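Local coordinates for uncharacterized protein MJ0764 (Methanocaldococcus jannaschii, PDB 2B8M) that is of unknown function but adopts the double-stranded beta-helix fold of the RmlC-like cupin family, at residues V17-V22 and I29-L34; E38-H43 and M84-I89; V49-I54 and F96-A101; M58-E63 and V76-N81. All coordinates share one frame; numbering follows the deposited sequence.

Contact 1 of 4, residues V17-V22 and I29-L34. With EDO (1,2-ethanediol), chain F; SO4 (sulfate ion), chain B.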
loop_
_atom_site.group_PDB
_atom_site.type_symbol
_atom_site.label_atom_id
_atom_site.label_comp_id
_atom_site.label_asym_id
_atom_site.label_seq_id
_atom_site.Cartn_x
_atom_site.Cartn_y
_atom_site.Cartn_z
ATOM N N VAL A 17 13.868 6.358 -7.236
ATOM C CA VAL A 17 12.956 5.479 -7.961
ATOM C C VAL A 17 11.562 6.086 -7.823
ATOM O O VAL A 17 11.133 6.360 -6.714
ATOM C CB VAL A 17 12.948 4.084 -7.268
ATOM C CG1 VAL A 17 11.824 3.249 -7.724
ATOM C CG2 VAL A 17 14.279 3.371 -7.442
ATOM N N VAL A 18 10.887 6.327 -8.939
ATOM C CA VAL A 18 9.466 6.696 -8.975
ATOM C C VAL A 18 8.702 5.735 -9.892
ATOM O O VAL A 18 8.617 5.934 -11.111
ATOM C CB VAL A 18 9.228 8.167 -9.384
ATOM C CG1 VAL A 18 7.749 8.496 -9.394
ATOM C CG2 VAL A 18 9.961 9.112 -8.438
ATOM N N GLU A 19 8.124 4.702 -9.287
ATOM C CA GLU A 19 7.446 3.638 -10.010
ATOM C C GLU A 19 5.929 3.777 -9.963
ATOM O O GLU A 19 5.296 3.474 -8.945
ATOM C CB GLU A 19 7.850 2.256 -9.451
ATOM C CG GLU A 19 9.292 1.995 -9.602
ATOM C CD GLU A 19 9.724 0.624 -9.149
ATOM O OE1 GLU A 19 9.435 0.234 -7.984
ATOM O OE2 GLU A 19 10.440 -0.011 -9.933
ATOM N N LYS A 20 5.366 4.200 -11.090
ATOM C CA LYS A 20 3.931 4.394 -11.219
ATOM C C LYS A 20 3.368 3.109 -11.747
ATOM O O LYS A 20 3.250 2.919 -12.941
ATOM C CB LYS A 20 3.663 5.562 -12.138
ATOM C CG LYS A 20 4.153 6.864 -11.481
ATOM C CD LYS A 20 3.792 8.094 -12.281
ATOM C CE LYS A 20 2.400 8.624 -11.919
ATOM N NZ LYS A 20 1.901 9.662 -12.879
ATOM N N LEU A 21 3.073 2.203 -10.821
ATOM C CA LEU A 21 2.853 0.811 -11.180
ATOM C C LEU A 21 1.431 0.466 -11.495
ATOM O O LEU A 21 1.165 -0.065 -12.579
ATOM C CB LEU A 21 3.373 -0.093 -10.079
ATOM C CG LEU A 21 4.922 -0.183 -10.047
ATOM C CD1 LEU A 21 5.288 -0.829 -8.725
ATOM C CD2 LEU A 21 5.515 -0.910 -11.222
ATOM N N VAL A 22 0.526 0.731 -10.563
ATOM C CA VAL A 22 -0.882 0.371 -10.670
ATOM C C VAL A 22 -1.670 1.637 -10.991
ATOM O O VAL A 22 -1.517 2.662 -10.297
ATOM C CB VAL A 22 -1.416 -0.244 -9.368
ATOM C CG1 VAL A 22 -2.918 -0.569 -9.476
ATOM C CG2 VAL A 22 -0.640 -1.494 -9.000
ATOM N N ILE A 29 -1.461 2.956 -7.380
ATOM C CA ILE A 29 -0.454 2.583 -6.403
ATOM C C ILE A 29 0.924 2.800 -7.012
ATOM O O ILE A 29 1.282 2.203 -8.024
ATOM C CB ILE A 29 -0.619 1.115 -5.896
ATOM C CG1 ILE A 29 -2.051 0.839 -5.408
ATOM C CG2 ILE A 29 0.408 0.827 -4.784
ATOM C CD1 ILE A 29 -2.311 -0.566 -4.983
ATOM N N ASN A 30 1.707 3.660 -6.375
ATOM C CA ASN A 30 3.075 3.950 -6.788
ATOM C C ASN A 30 4.054 3.524 -5.708
ATOM O O ASN A 30 3.698 3.446 -4.528
ATOM C CB ASN A 30 3.210 5.447 -7.123
ATOM C CG ASN A 30 2.195 5.896 -8.110
ATOM O OD1 ASN A 30 1.801 5.129 -9.003
ATOM N ND2 ASN A 30 1.744 7.135 -7.986
ATOM N N HIS A 31 5.300 3.248 -6.121
ATOM C CA HIS A 31 6.369 2.908 -5.224
ATOM C C HIS A 31 7.482 3.927 -5.409
ATOM O O HIS A 31 7.934 4.165 -6.521
ATOM C CB HIS A 31 6.853 1.521 -5.523
ATOM C CG HIS A 31 8.092 1.139 -4.776
ATOM N ND1 HIS A 31 9.281 0.901 -5.415
ATOM C CD2 HIS A 31 8.329 0.984 -3.454
ATOM C CE1 HIS A 31 10.199 0.579 -4.517
ATOM N NE2 HIS A 31 9.642 0.604 -3.322
ATOM N N ILE A 32 7.891 4.549 -4.320
ATOM C CA ILE A 32 8.880 5.622 -4.383
ATOM C C ILE A 32 10.051 5.349 -3.413
ATOM O O ILE A 32 9.844 4.967 -2.269
ATOM C CB ILE A 32 8.268 7.013 -4.095
ATOM C CG1 ILE A 32 7.133 7.282 -5.110
ATOM C CG2 ILE A 32 9.325 8.092 -4.190
ATOM C CD1 ILE A 32 6.364 8.471 -4.870
ATOM N N VAL A 33 11.263 5.529 -3.933
ATOM C CA VAL A 33 12.468 5.570 -3.150
ATOM C C VAL A 33 13.158 6.886 -3.355
ATOM O O VAL A 33 13.438 7.289 -4.504
ATOM C CB VAL A 33 13.419 4.396 -3.502
ATOM C CG1 VAL A 33 14.661 4.404 -2.606
ATOM C CG2 VAL A 33 12.666 3.107 -3.375
ATOM N N LEU A 34 13.441 7.556 -2.233
ATOM C CA LEU A 34 14.181 8.809 -2.248
ATOM C C LEU A 34 15.377 8.652 -1.387
ATOM O O LEU A 34 15.267 8.516 -0.155
ATOM C CB LEU A 34 13.319 9.970 -1.705
ATOM C CG LEU A 34 12.049 10.294 -2.490
ATOM C CD1 LEU A 34 11.349 11.434 -1.793
ATOM C CD2 LEU A 34 12.381 10.663 -3.937
HETATM C C1 EDO F . 11.626 5.814 -12.621
HETATM O O1 EDO F . 12.129 6.586 -11.518
HETATM C C2 EDO F . 11.364 4.388 -12.150
HETATM O O2 EDO F . 12.329 4.015 -11.171
HETATM S S SO4 B . -1.332 11.082 -11.532
HETATM O O1 SO4 B . -2.728 10.652 -11.652
HETATM O O2 SO4 B . -0.447 9.919 -11.656
HETATM O O3 SO4 B . -1.004 12.048 -12.580
HETATM O O4 SO4 B . -1.122 11.713 -10.236
#
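Val17-Val22 and Ile29-Leu34 pair as the two arms of an antiparallel beta hairpin, at one end of the larger sheet of the cupin fold. Backbone bonds set the register. Val17 pairs with Val33 and Glu19 with His31, where Glu19 N lies 2.8 Å from His31 O. Leu21 and Val22 both face Ile29 in a classic beta bulge. Val22 N bonds Ile29 O at 3.0 Å, while the bond from Leu21 N to that oxygen is weak.

One polar side-chain pair adds to this. His31 ND1 donates to Glu19 OE1 over 2.7 Å, on the anti side of the carboxylate, whose plane is turned 50° from the ring. OE1 also takes Lys10 N, and His31 NE2 bonds Glu95. The ring is gripped at both nitrogens. An alanine at Glu19 has no carboxylate, which would probably leave His31 ND1 and Lys10 N without this acceptor and the ring less firmly held.

Apolar contacts share that face. Val17 CB meets Val33 CB at 3.8 Å, and Val22 CB meets Ile29 CB at 3.8 Å. His50 of the second subunit packs on Val22 and Ile29. Across the sheet, Lys20 bends at chi3 (87°), and its NZ holds sulfate O2 at 2.7 Å.

Contact 2 of 4, residues E38-H43 and M84-I89. With EDO (1,2-ethanediol), chain H; SO4 (sulfate ion), chain C.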
loop_
_atom_site.group_PDB
_atom_site.type_symbol
_atom_site.label_atom_id
_atom_site.label_comp_id
_atom_site.label_asym_id
_atom_site.label_seq_id
_atom_site.Cartn_x
_atom_site.Cartn_y
_atom_site.Cartn_z
ATOM N N GLU A 38 16.852 14.042 -1.682
ATOM C CA GLU A 38 15.975 14.090 -2.830
ATOM C C GLU A 38 14.602 14.476 -2.371
ATOM O O GLU A 38 14.235 14.309 -1.193
ATOM C CB GLU A 38 15.922 12.740 -3.567
ATOM C CG GLU A 38 17.299 12.215 -4.037
ATOM C CD GLU A 38 17.807 12.824 -5.325
ATOM O OE1 GLU A 38 17.018 13.417 -6.106
ATOM O OE2 GLU A 38 19.032 12.702 -5.558
ATOM N N GLN A 39 13.788 14.927 -3.328
ATOM C CA GLN A 39 12.406 15.230 -3.035
ATOM C C GLN A 39 11.518 15.062 -4.249
ATOM O O GLN A 39 11.999 15.057 -5.371
ATOM C CB GLN A 39 12.276 16.636 -2.501
ATOM C CG GLN A 39 12.661 17.750 -3.446
ATOM C CD GLN A 39 12.864 19.031 -2.691
ATOM O OE1 GLN A 39 13.755 19.101 -1.857
ATOM N NE2 GLN A 39 12.018 20.035 -2.930
HETATM N N MSE A 40 10.216 14.959 -3.989
HETATM C CA MSE A 40 9.197 14.918 -5.043
HETATM C C MSE A 40 8.698 16.330 -5.415
HETATM O O MSE A 40 8.868 17.286 -4.666
HETATM C CB MSE A 40 8.008 14.064 -4.605
HETATM C CG MSE A 40 8.349 12.645 -4.223
HETATM SE SE MSE A 40 8.976 11.649 -5.751
HETATM C CE MSE A 40 7.275 11.507 -6.766
ATOM N N PRO A 41 8.047 16.459 -6.585
ATOM C CA PRO A 41 7.523 17.775 -6.966
ATOM C C PRO A 41 6.477 18.277 -5.990
ATOM O O PRO A 41 5.687 17.476 -5.470
ATOM C CB PRO A 41 6.899 17.508 -8.350
ATOM C CG PRO A 41 7.693 16.357 -8.864
ATOM C CD PRO A 41 7.795 15.481 -7.643
ATOM N N LYS A 42 6.471 19.580 -5.749
ATOM C CA LYS A 42 5.385 20.193 -4.992
ATOM C C LYS A 42 4.137 20.244 -5.857
ATOM O O LYS A 42 4.193 20.612 -7.028
ATOM C CB LYS A 42 5.737 21.602 -4.523
ATOM C CG LYS A 42 4.664 22.215 -3.633
ATOM C CD LYS A 42 5.045 23.574 -3.120
ATOM C CE LYS A 42 6.040 23.460 -2.013
ATOM N NZ LYS A 42 6.089 24.731 -1.227
ATOM N N HIS A 43 3.010 19.869 -5.278
ATOM C CA HIS A 43 1.769 19.768 -6.041
ATOM C C HIS A 43 0.597 19.626 -5.097
ATOM O O HIS A 43 0.773 19.364 -3.924
ATOM C CB HIS A 43 1.803 18.553 -6.997
ATOM C CG HIS A 43 1.771 17.230 -6.306
ATOM N ND1 HIS A 43 2.863 16.723 -5.635
ATOM C CD2 HIS A 43 0.778 16.318 -6.156
ATOM C CE1 HIS A 43 2.550 15.545 -5.121
ATOM N NE2 HIS A 43 1.294 15.274 -5.424
HETATM N N MSE A 84 1.123 19.684 -1.156
HETATM C CA MSE A 84 2.074 18.855 -0.443
HETATM C C MSE A 84 3.462 18.824 -1.045
HETATM O O MSE A 84 3.677 19.015 -2.260
HETATM C CB MSE A 84 1.597 17.410 -0.371
HETATM C CG MSE A 84 1.339 16.800 -1.733
HETATM SE SE MSE A 84 0.447 15.054 -1.626
HETATM C CE MSE A 84 1.790 14.152 -0.718
ATOM N N LEU A 85 4.410 18.611 -0.152
ATOM C CA LEU A 85 5.786 18.339 -0.535
ATOM C C LEU A 85 6.356 17.210 0.319
ATOM O O LEU A 85 6.243 17.253 1.563
ATOM C CB LEU A 85 6.622 19.556 -0.291
ATOM C CG LEU A 85 8.112 19.418 -0.554
ATOM C CD1 LEU A 85 8.318 19.091 -2.003
ATOM C CD2 LEU A 85 8.844 20.635 -0.104
ATOM N N ILE A 86 6.947 16.227 -0.368
ATOM C CA ILE A 86 7.631 15.119 0.252
ATOM C C ILE A 86 9.098 15.236 0.015
ATOM O O ILE A 86 9.554 15.230 -1.132
ATOM C CB ILE A 86 7.145 13.768 -0.322
ATOM C CG1 ILE A 86 5.677 13.518 0.060
ATOM C CG2 ILE A 86 7.976 12.602 0.163
ATOM C CD1 ILE A 86 5.075 12.333 -0.693
ATOM N N GLN A 87 9.843 15.255 1.102
ATOM C CA GLN A 87 11.298 15.320 1.084
ATOM C C GLN A 87 11.905 14.221 1.942
ATOM O O GLN A 87 11.304 13.788 2.927
ATOM C CB GLN A 87 11.790 16.653 1.639
ATOM C CG GLN A 87 11.275 17.902 0.973
ATOM C CD GLN A 87 11.737 19.097 1.742
ATOM O OE1 GLN A 87 12.669 19.819 1.331
ATOM N NE2 GLN A 87 11.121 19.312 2.888
ATOM N N ASN A 88 13.076 13.718 1.530
ATOM C CA ASN A 88 13.921 12.974 2.419
ATOM C C ASN A 88 15.123 13.770 2.837
ATOM O O ASN A 88 16.117 13.890 2.114
ATOM C CB ASN A 88 14.362 11.640 1.819
ATOM C CG ASN A 88 15.203 10.805 2.792
ATOM O OD1 ASN A 88 15.256 11.077 3.998
ATOM N ND2 ASN A 88 15.904 9.835 2.262
ATOM N N ILE A 89 15.026 14.318 4.031
ATOM C CA ILE A 89 16.112 15.078 4.629
ATOM C C ILE A 89 16.898 14.226 5.633
ATOM O O ILE A 89 18.122 14.327 5.722
ATOM C CB ILE A 89 15.547 16.299 5.341
ATOM C CG1 ILE A 89 14.780 17.171 4.346
ATOM C CG2 ILE A 89 16.656 17.103 6.012
ATOM C CD1 ILE A 89 14.127 18.371 4.975
HETATM C C1 EDO H . 1.828 11.134 -3.761
HETATM O O1 EDO H . 3.203 11.371 -4.029
HETATM C C2 EDO H . 1.031 12.422 -3.756
HETATM O O2 EDO H . 0.306 12.593 -4.970
HETATM S S SO4 C . 7.822 27.343 -2.763
HETATM O O1 SO4 C . 6.743 27.886 -1.936
HETATM O O2 SO4 C . 9.118 27.613 -2.091
HETATM O O3 SO4 C . 7.607 25.890 -2.840
HETATM O O4 SO4 C . 7.845 27.999 -4.091
HETATM O O HOH W 1 5.638 16.062 -3.046
#
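His43 and Met84 lie side by side and point the same way. Met84 CG sits over one face of the imidazole, 4.1 Å from the ring centroid, a CH-pi contact. Its selenium (the residue is selenomethionine) meets the ring obliquely. Both side chains place CG between the backbone N and the carbonyl carbon (chi1 69° for His43, 57° for Met84), and this brings them together. Both ring nitrogens have partners at the edge. His43 ND1 donates to Pro41 O at 2.9 Å, and NE2 shares a hydrogen bond with O2 of a 1,2-ethanediol. The diol probably came from the crystallisation liquor but, touching Met84 and Ile86, may mark a pocket of the cupin barrel.

Gln39 and Gln87 also run alongside each other, with amide planes 83° apart. Gln87 CG packs on Gln39 CB at 3.8 Å. An alanine in place of Gln87 lacks the CG that Gln39 CB rests on, which would probably give the Gln39 side chain more freedom. Leu85 CD1 makes a close van der Waals contact with Met40 O at 3.3 Å.

Backbone bonds, such as Met40 N to Ile86 O at 2.9 Å, hold the irregular loop to the strand. A water joins Pro41 O to Ile86 N where the pairing breaks.

On its other edge, strand 83-87 pairs with strand 57-62. Met40 and Ile86 both pack on Leu34 of strand 28-35.

Contact 3 of 4, residues V49-I54 and F96-A101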
loop_
_atom_site.group_PDB
_atom_site.type_symbol
_atom_site.label_atom_id
_atom_site.label_comp_id
_atom_site.label_asym_id
_atom_site.label_seq_id
_atom_site.Cartn_x
_atom_site.Cartn_y
_atom_site.Cartn_z
ATOM N N VAL A 49 -5.141 10.512 -0.640
ATOM C CA VAL A 49 -3.794 9.884 -0.632
ATOM C C VAL A 49 -3.485 9.233 0.691
ATOM O O VAL A 49 -3.744 9.801 1.748
ATOM C CB VAL A 49 -2.692 10.927 -0.925
ATOM C CG1 VAL A 49 -1.249 10.332 -0.811
ATOM C CG2 VAL A 49 -2.921 11.568 -2.275
ATOM N N HIS A 50 -2.902 8.045 0.607
ATOM C CA HIS A 50 -2.227 7.407 1.729
ATOM C C HIS A 50 -0.813 6.995 1.370
ATOM O O HIS A 50 -0.579 6.374 0.335
ATOM C CB HIS A 50 -2.992 6.195 2.267
ATOM C CG HIS A 50 -4.288 6.533 2.905
ATOM N ND1 HIS A 50 -5.439 6.715 2.172
ATOM C CD2 HIS A 50 -4.618 6.770 4.201
ATOM C CE1 HIS A 50 -6.434 7.004 3.001
ATOM N NE2 HIS A 50 -5.953 7.091 4.224
ATOM N N LEU A 51 0.097 7.389 2.242
ATOM C CA LEU A 51 1.525 7.225 2.090
ATOM C C LEU A 51 1.915 6.126 3.071
ATOM O O LEU A 51 1.790 6.292 4.270
ATOM C CB LEU A 51 2.255 8.550 2.439
ATOM C CG LEU A 51 1.813 9.733 1.580
ATOM C CD1 LEU A 51 2.480 11.002 2.088
ATOM C CD2 LEU A 51 2.133 9.474 0.127
ATOM N N ILE A 52 2.373 4.987 2.558
ATOM C CA ILE A 52 2.732 3.860 3.413
ATOM C C ILE A 52 4.252 3.802 3.515
ATOM O O ILE A 52 4.950 3.412 2.571
ATOM C CB ILE A 52 2.166 2.517 2.853
ATOM C CG1 ILE A 52 0.641 2.559 2.684
ATOM C CG2 ILE A 52 2.598 1.396 3.777
ATOM C CD1 ILE A 52 0.068 1.422 1.860
ATOM N N ILE A 53 4.776 4.199 4.655
ATOM C CA ILE A 53 6.234 4.365 4.773
ATOM C C ILE A 53 6.874 3.086 5.263
ATOM O O ILE A 53 6.591 2.643 6.385
ATOM C CB ILE A 53 6.563 5.519 5.691
ATOM C CG1 ILE A 53 5.819 6.777 5.213
ATOM C CG2 ILE A 53 8.075 5.770 5.734
ATOM C CD1 ILE A 53 6.075 7.950 6.023
ATOM N N ILE A 54 7.745 2.485 4.458
ATOM C CA ILE A 54 8.370 1.236 4.873
ATOM C C ILE A 54 9.850 1.312 5.186
ATOM O O ILE A 54 10.368 0.359 5.758
ATOM C CB ILE A 54 8.074 0.099 3.915
ATOM C CG1 ILE A 54 8.637 0.399 2.535
ATOM C CG2 ILE A 54 6.523 -0.156 3.788
ATOM C CD1 ILE A 54 8.719 -0.932 1.691
ATOM N N PHE A 96 8.495 4.448 0.291
ATOM C CA PHE A 96 7.049 4.447 0.591
ATOM C C PHE A 96 6.225 4.004 -0.605
ATOM O O PHE A 96 6.701 4.054 -1.748
ATOM C CB PHE A 96 6.558 5.781 1.159
ATOM C CG PHE A 96 6.813 6.942 0.295
ATOM C CD1 PHE A 96 8.075 7.480 0.205
ATOM C CD2 PHE A 96 5.795 7.519 -0.440
ATOM C CE1 PHE A 96 8.319 8.598 -0.616
ATOM C CE2 PHE A 96 6.014 8.601 -1.261
ATOM C CZ PHE A 96 7.288 9.139 -1.367
ATOM N N PHE A 97 5.005 3.569 -0.327
ATOM C CA PHE A 97 3.985 3.429 -1.340
ATOM C C PHE A 97 2.994 4.556 -1.250
ATOM O O PHE A 97 2.714 5.055 -0.168
ATOM C CB PHE A 97 3.254 2.095 -1.224
ATOM C CG PHE A 97 4.167 0.922 -1.416
ATOM C CD1 PHE A 97 4.874 0.382 -0.343
ATOM C CD2 PHE A 97 4.347 0.382 -2.685
ATOM C CE1 PHE A 97 5.733 -0.662 -0.564
ATOM C CE2 PHE A 97 5.190 -0.680 -2.888
ATOM C CZ PHE A 97 5.885 -1.191 -1.844
ATOM N N VAL A 98 2.455 4.909 -2.407
ATOM C CA VAL A 98 1.426 5.916 -2.522
ATOM C C VAL A 98 0.184 5.200 -3.015
ATOM O O VAL A 98 0.240 4.539 -4.032
ATOM C CB VAL A 98 1.797 6.997 -3.543
ATOM C CG1 VAL A 98 0.709 7.999 -3.685
ATOM C CG2 VAL A 98 3.090 7.703 -3.150
ATOM N N VAL A 99 -0.912 5.313 -2.257
ATOM C CA VAL A 99 -2.171 4.703 -2.616
ATOM C C VAL A 99 -3.150 5.840 -2.835
ATOM O O VAL A 99 -3.319 6.716 -1.989
ATOM C CB VAL A 99 -2.690 3.772 -1.504
ATOM C CG1 VAL A 99 -4.119 3.302 -1.816
ATOM C CG2 VAL A 99 -1.731 2.630 -1.260
ATOM N N LYS A 100 -3.787 5.855 -3.993
ATOM C CA LYS A 100 -4.717 6.927 -4.306
ATOM C C LYS A 100 -6.034 6.313 -4.723
ATOM O O LYS A 100 -6.089 5.440 -5.589
ATOM C CB LYS A 100 -4.148 7.836 -5.398
ATOM C CG LYS A 100 -2.827 8.498 -5.047
ATOM C CD LYS A 100 -2.138 9.022 -6.279
ATOM C CE LYS A 100 -2.960 10.058 -6.970
ATOM N NZ LYS A 100 -2.295 10.570 -8.198
ATOM N N ALA A 101 -7.107 6.768 -4.083
ATOM C CA ALA A 101 -8.455 6.287 -4.417
ATOM C C ALA A 101 -9.454 7.372 -4.111
ATOM O O ALA A 101 -9.402 8.007 -3.048
ATOM C CB ALA A 101 -8.803 5.032 -3.652
HETATM O O HOH W 2 -5.849 6.339 -0.509
#
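Ile54 CD1 approaches the Phe97 ring obliquely, 3.8 Å from CE1. Leu51 CD2 comes to the Phe96 ring likewise obliquely, 4.2 Å from CD2. Phe97 also meets the ring of His31 and, edge-to-face, that of Phe9. At the edge of the His50 imidazole, in its plane, a water lies 2.7 Å from ND1 and donates to Val99 O.

The aliphatic groups fill in between. Leu51 CD2 touches Val98 CG2 at 3.8 Å on the face that carries Phe96. Ile52 CD1 crosses to Val99 CG2 at 3.8 Å on the face that carries Phe97. Ile52 packs on Phe97 of the second subunit, and Phe97 on its Ile52. Antiparallel backbone bonds hold the two strands, and Ile52 N to Phe97 O is short at 2.7 Å.

This pair lies in the middle of the five-stranded sheet of the cupin double-stranded beta-helix. Leu51, Ile53 and Phe96 pack inward on Met58 of the other sheet. Strand 93-100 goes on to pair with strand 28-35, and strand 49-55 with strand 74-78.

Contact 4 of 4, residues M58-E63 and V76-N81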
loop_
_atom_site.group_PDB
_atom_site.type_symbol
_atom_site.label_atom_id
_atom_site.label_comp_id
_atom_site.label_asym_id
_atom_site.label_seq_id
_atom_site.Cartn_x
_atom_site.Cartn_y
_atom_site.Cartn_z
HETATM N N MSE A 58 10.289 10.479 6.317
HETATM C CA MSE A 58 9.748 11.424 5.376
HETATM C C MSE A 58 9.540 12.740 6.071
HETATM O O MSE A 58 9.076 12.758 7.186
HETATM C CB MSE A 58 8.379 10.931 4.896
HETATM C CG MSE A 58 7.648 11.942 4.050
HETATM SE SE MSE A 58 5.862 11.312 3.602
HETATM C CE MSE A 58 6.407 9.694 2.491
ATOM N N THR A 59 9.863 13.833 5.387
ATOM C CA THR A 59 9.507 15.157 5.823
ATOM C C THR A 59 8.406 15.616 4.877
ATOM O O THR A 59 8.609 15.767 3.661
ATOM C CB THR A 59 10.744 16.077 5.819
ATOM O OG1 THR A 59 11.709 15.551 6.717
ATOM C CG2 THR A 59 10.396 17.470 6.280
ATOM N N LEU A 60 7.227 15.819 5.452
ATOM C CA LEU A 60 6.009 16.130 4.719
ATOM C C LEU A 60 5.525 17.525 5.108
ATOM O O LEU A 60 5.266 17.808 6.258
ATOM C CB LEU A 60 4.932 15.112 5.101
ATOM C CG LEU A 60 3.599 15.310 4.391
ATOM C CD1 LEU A 60 3.747 15.066 2.906
ATOM C CD2 LEU A 60 2.546 14.380 4.987
ATOM N N THR A 61 5.479 18.434 4.147
ATOM C CA THR A 61 4.959 19.761 4.367
ATOM C C THR A 61 3.650 19.893 3.614
ATOM O O THR A 61 3.609 19.747 2.390
ATOM C CB THR A 61 5.962 20.875 3.935
ATOM O OG1 THR A 61 7.258 20.603 4.510
ATOM C CG2 THR A 61 5.509 22.197 4.444
ATOM N N LEU A 62 2.587 20.188 4.365
ATOM C CA LEU A 62 1.279 20.357 3.827
ATOM C C LEU A 62 0.832 21.789 4.036
ATOM O O LEU A 62 0.940 22.350 5.147
ATOM C CB LEU A 62 0.269 19.417 4.480
ATOM C CG LEU A 62 0.521 17.923 4.388
ATOM C CD1 LEU A 62 -0.664 17.208 5.008
ATOM C CD2 LEU A 62 0.728 17.462 2.959
ATOM N N GLU A 63 0.344 22.391 2.964
ATOM C CA GLU A 63 -0.150 23.764 3.010
ATOM C C GLU A 63 0.770 24.688 3.792
ATOM O O GLU A 63 1.930 24.770 3.445
ATOM C CB GLU A 63 -1.597 23.813 3.509
ATOM C CG GLU A 63 -2.599 23.134 2.637
ATOM C CD GLU A 63 -2.888 23.840 1.309
ATOM O OE1 GLU A 63 -2.645 25.054 1.186
ATOM O OE2 GLU A 63 -3.388 23.176 0.359
ATOM N N VAL A 76 0.307 7.646 6.343
ATOM C CA VAL A 76 -0.126 9.030 6.465
ATOM C C VAL A 76 -1.166 9.345 5.400
ATOM O O VAL A 76 -0.907 9.204 4.195
ATOM C CB VAL A 76 1.052 10.018 6.352
ATOM C CG1 VAL A 76 0.530 11.480 6.508
ATOM C CG2 VAL A 76 2.147 9.721 7.339
ATOM N N TYR A 77 -2.334 9.798 5.843
ATOM C CA TYR A 77 -3.416 10.242 4.972
ATOM C C TYR A 77 -3.250 11.707 4.622
ATOM O O TYR A 77 -3.083 12.537 5.522
ATOM C CB TYR A 77 -4.750 10.100 5.684
ATOM C CG TYR A 77 -5.913 10.788 5.012
ATOM C CD1 TYR A 77 -6.315 10.438 3.733
ATOM C CD2 TYR A 77 -6.615 11.785 5.675
ATOM C CE1 TYR A 77 -7.417 11.062 3.148
ATOM C CE2 TYR A 77 -7.708 12.406 5.106
ATOM C CZ TYR A 77 -8.110 12.039 3.850
ATOM O OH TYR A 77 -9.189 12.703 3.305
ATOM N N VAL A 78 -3.316 12.025 3.336
ATOM C CA VAL A 78 -3.375 13.430 2.883
ATOM C C VAL A 78 -4.672 13.558 2.092
ATOM O O VAL A 78 -4.888 12.829 1.148
ATOM C CB VAL A 78 -2.202 13.860 1.964
ATOM C CG1 VAL A 78 -2.347 15.325 1.584
ATOM C CG2 VAL A 78 -0.875 13.601 2.631
ATOM N N PRO A 79 -5.537 14.485 2.483
ATOM C CA PRO A 79 -6.755 14.677 1.727
ATOM C C PRO A 79 -6.509 15.142 0.288
ATOM O O PRO A 79 -5.471 15.726 -0.030
ATOM C CB PRO A 79 -7.509 15.754 2.544
ATOM C CG PRO A 79 -6.854 15.765 3.883
ATOM C CD PRO A 79 -5.457 15.361 3.664
ATOM N N PHE A 80 -7.528 14.932 -0.532
ATOM C CA PHE A 80 -7.676 15.530 -1.845
ATOM C C PHE A 80 -7.593 17.065 -1.819
ATOM O O PHE A 80 -8.150 17.734 -0.936
ATOM C CB PHE A 80 -9.004 15.024 -2.420
ATOM C CG PHE A 80 -9.424 15.668 -3.687
ATOM C CD1 PHE A 80 -8.653 15.552 -4.834
ATOM C CD2 PHE A 80 -10.594 16.396 -3.743
ATOM C CE1 PHE A 80 -9.054 16.137 -6.013
ATOM C CE2 PHE A 80 -11.006 16.993 -4.927
ATOM C CZ PHE A 80 -10.222 16.858 -6.071
ATOM N N ASN A 81 -6.896 17.595 -2.831
ATOM C CA ASN A 81 -6.771 19.002 -3.093
ATOM C C ASN A 81 -6.002 19.739 -2.031
ATOM O O ASN A 81 -6.366 20.856 -1.661
ATOM C CB ASN A 81 -8.157 19.632 -3.279
ATOM C CG ASN A 81 -8.449 19.934 -4.704
ATOM O OD1 ASN A 81 -7.545 20.224 -5.484
ATOM N ND2 ASN A 81 -9.730 19.887 -5.068
HETATM O O HOH W 3 -5.875 23.351 -0.700
#
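Leu60 and Val76 reach toward each other tip to tip, joining the two sheets of the cupin barrel across its interior. Their strands do not pair. The axes of the short segments run 10.5 Å apart at 24°, and no direct hydrogen bond links them.

The apolar contacts involve only branch ends. Leu60 CD2 meets Val76 CG1 at 3.8 Å and comes within 4.2 Å of Val78 CG2. Leu62 CD2 points at the tip of Val78, 4.0 Å from CG1. Leu60 places CG on the far side of CB from its backbone N (chi1 -179°), and this carries its methyls toward the valines. Met84 of strand 83-87 lies against Leu62, and Ile86 of the same strand touches Leu60.

The polar contact is indirect and lies at the end of the segments. A water donates to Glu63 OE2 at 2.7 Å and to Asn81 O at 2.7 Å. Glu63 OE2 also accepts a hydrogen bond from Lys83 N, so two partners hold this oxygen.

Glu4 of the second subunit packs on Leu62 and Val76, and Tyr77 pairs with a strand of that chain.

Apart from the water bridge the contact is apolar. Buried methyl groups touch without directional bonds, so the fit of the side chains is likely to matter for how the sheets face each other here, and one water bridges the polar end.

Overall arrangement
From the N terminus, contact 1 comes first and closes a short hairpin loop. Contact 2 opens after it and ties the loop before strand 43-44 to strand 83-87. Contact 3 opens inside that span and closes beyond it, so contacts 2 and 3 cross. Contact 4 is nested within both. Contacts 1 and 3 share the five-stranded sheet, where strands 28-35 and 93-100 are neighbours. Contact 4 bridges this sheet to the four-stranded one, at whose edge contact 2 lies, between strands 43-44 and 83-87. Contacts 1 and 4 lie on opposite sides of the chain's centre, with centres about 17 Å apart. Contacts 1, 3 and 4 also touch the second subunit.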